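Local coordinates for aminofutalosine deaminase (PDB 7LKK), which deaminates aminofutalosine in the menaquinone pathway of Helicobacter pylori, as a metal-dependent amidohydrolase with iron bound in its active site, at residues A[126-131]-A[335-340]. Sequence-based numbering, arbitrary orientation.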
loop_
_atom_site.group_PDB
_atom_site.type_symbol
_atom_site.label_atom_id
_atom_site.label_comp_id
_atom_site.label_asym_id
_atom_site.label_seq_id
_atom_site.Cartn_x
_atom_site.Cartn_y
_atom_site.Cartn_z
ATOM N N LEU A 126 -3.209 -18.998 -2.982
ATOM C CA LEU A 126 -2.905 -20.024 -1.989
ATOM C C LEU A 126 -1.759 -19.602 -1.077
ATOM O O LEU A 126 -1.837 -19.759 0.147
ATOM C CB LEU A 126 -2.581 -21.342 -2.689
ATOM C CG LEU A 126 -3.749 -22.022 -3.405
ATOM C CD1 LEU A 126 -3.234 -23.011 -4.437
ATOM C CD2 LEU A 126 -4.660 -22.711 -2.402
ATOM N N LYS A 127 -0.682 -19.062 -1.651
ATOM C CA LYS A 127 0.441 -18.639 -0.822
ATOM C C LYS A 127 0.098 -17.430 0.035
ATOM O O LYS A 127 0.750 -17.208 1.061
ATOM C CB LYS A 127 1.660 -18.331 -1.686
ATOM C CG LYS A 127 2.423 -19.564 -2.152
ATOM C CD LYS A 127 3.413 -19.241 -3.272
ATOM C CE LYS A 127 3.663 -17.744 -3.413
ATOM N NZ LYS A 127 2.811 -17.126 -4.468
ATOM N N SER A 128 -0.913 -16.656 -0.354
ATOM C CA SER A 128 -1.399 -15.541 0.447
ATOM C C SER A 128 -2.331 -15.977 1.569
ATOM O O SER A 128 -2.813 -15.121 2.319
ATOM C CB SER A 128 -2.116 -14.526 -0.451
ATOM O OG SER A 128 -2.556 -13.402 0.289
ATOM N N GLY A 129 -2.605 -17.273 1.694
ATOM C CA GLY A 129 -3.519 -17.778 2.696
ATOM C C GLY A 129 -4.966 -17.863 2.266
ATOM O O GLY A 129 -5.829 -18.137 3.109
ATOM N N VAL A 130 -5.257 -17.647 0.986
ATOM C CA VAL A 130 -6.628 -17.669 0.487
ATOM C C VAL A 130 -7.038 -19.109 0.216
ATOM O O VAL A 130 -6.346 -19.837 -0.506
ATOM C CB VAL A 130 -6.763 -16.807 -0.780
ATOM C CG1 VAL A 130 -8.175 -16.901 -1.343
ATOM C CG2 VAL A 130 -6.395 -15.363 -0.486
ATOM N N GLY A 131 -8.160 -19.525 0.801
ATOM C CA GLY A 131 -8.673 -20.866 0.601
ATOM C C GLY A 131 -9.910 -20.922 -0.276
ATOM O O GLY A 131 -10.232 -21.972 -0.840
ATOM N N SER A 335 -1.421 -6.725 -7.634
ATOM C CA SER A 335 -1.150 -7.959 -6.916
ATOM C C SER A 335 -2.466 -8.641 -6.576
ATOM O O SER A 335 -3.471 -7.981 -6.301
ATOM C CB SER A 335 -0.344 -7.695 -5.639
ATOM O OG SER A 335 -0.316 -8.844 -4.813
ATOM N N LEU A 336 -2.450 -9.972 -6.597
ATOM C CA LEU A 336 -3.596 -10.767 -6.179
ATOM C C LEU A 336 -3.405 -11.373 -4.796
ATOM O O LEU A 336 -4.246 -12.160 -4.350
ATOM C CB LEU A 336 -3.890 -11.867 -7.202
ATOM C CG LEU A 336 -4.446 -11.390 -8.546
ATOM C CD1 LEU A 336 -5.072 -12.548 -9.305
ATOM C CD2 LEU A 336 -5.456 -10.268 -8.354
ATOM N N SER A 337 -2.317 -11.031 -4.112
ATOM C CA SER A 337 -2.176 -11.377 -2.705
ATOM C C SER A 337 -3.227 -10.630 -1.895
ATOM O O SER A 337 -3.265 -9.395 -1.913
ATOM C CB SER A 337 -0.774 -11.030 -2.214
ATOM O OG SER A 337 -0.733 -10.976 -0.798
ATOM N N LEU A 338 -4.090 -11.371 -1.194
ATOM C CA LEU A 338 -5.083 -10.713 -0.355
ATOM C C LEU A 338 -4.421 -9.946 0.781
ATOM O O LEU A 338 -4.958 -8.931 1.239
ATOM C CB LEU A 338 -6.085 -11.730 0.196
ATOM C CG LEU A 338 -7.335 -11.121 0.844
ATOM C CD1 LEU A 338 -8.051 -10.187 -0.120
ATOM C CD2 LEU A 338 -8.284 -12.199 1.341
ATOM N N LEU A 339 -3.251 -10.400 1.233
ATOM C CA LEU A 339 -2.525 -9.673 2.271
ATOM C C LEU A 339 -2.073 -8.304 1.773
ATOM O O LEU A 339 -2.132 -7.318 2.517
ATOM C CB LEU A 339 -1.332 -10.499 2.748
ATOM C CG LEU A 339 -1.692 -11.775 3.516
ATOM C CD1 LEU A 339 -0.496 -12.706 3.621
ATOM C CD2 LEU A 339 -2.228 -11.433 4.894
ATOM N N ASP A 340 -1.620 -8.226 0.519
ATOM C CA ASP A 340 -1.313 -6.929 -0.076
ATOM C C ASP A 340 -2.554 -6.049 -0.135
ATOM O O ASP A 340 -2.489 -4.848 0.154
ATOM C CB ASP A 340 -0.728 -7.112 -1.478
ATOM C CG ASP A 340 0.686 -7.661 -1.460
ATOM O OD1 ASP A 340 1.275 -7.772 -0.367
ATOM O OD2 ASP A 340 1.211 -7.982 -2.548
#
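Ser128 reaches across to the start of helix 338-348 and meets it with its hydroxyl. Ser128 OG accepts a hydrogen bond from the backbone N of Leu339 (3.2 Å), and the N-H points almost straight at it (163°). The backbone N of Leu338 lies closer to Ser128 OG, at 2.9 Å. Ser337 OG is a third polar neighbour of the Ser128 hydroxyl. Ser128 OG stands anti to its own backbone N (chi1 -178°), which directs it at the first turn of the helix.

That turn is also capped from within its own chain segment. Ser337 is the N-cap, and its OG accepts from the backbone N of Asp340 (3.2 Å). Ser335 OG accepts from Ser337 N in an ST turn and donates to Asp340 OD2 (2.9 Å), on the anti side of the carboxylate. The other oxygen of Asp340, OD1, forms a salt bridge with Arg343 one turn along the helix.

On the partner side, helix 115-127 ends in a Schellman motif, with Gly129 at positive phi. The chain then enters strand 130-137 of the amidohydrolase TIM barrel. The contact thus joins a helix-to-strand turn early in the barrel to the start of a helix that follows strand 323-325. Leu338 is about 9 Å, side chain to side chain, from the iron ligands His79 and Asp328.

Apolar packing lies beside the polar cluster. Val130 CG2 rests on Leu338 CB at 3.7 Å, and the two side chains cross at about a right angle. Leu339 packs against Ser128, with Leu339 CD1 3.6 Å from Ser128 O. This carbonyl oxygen is buried and has no hydrogen-bonding partner in the model. Phe75 of strand 69-80 touches Val130, Leu338 and Leu339.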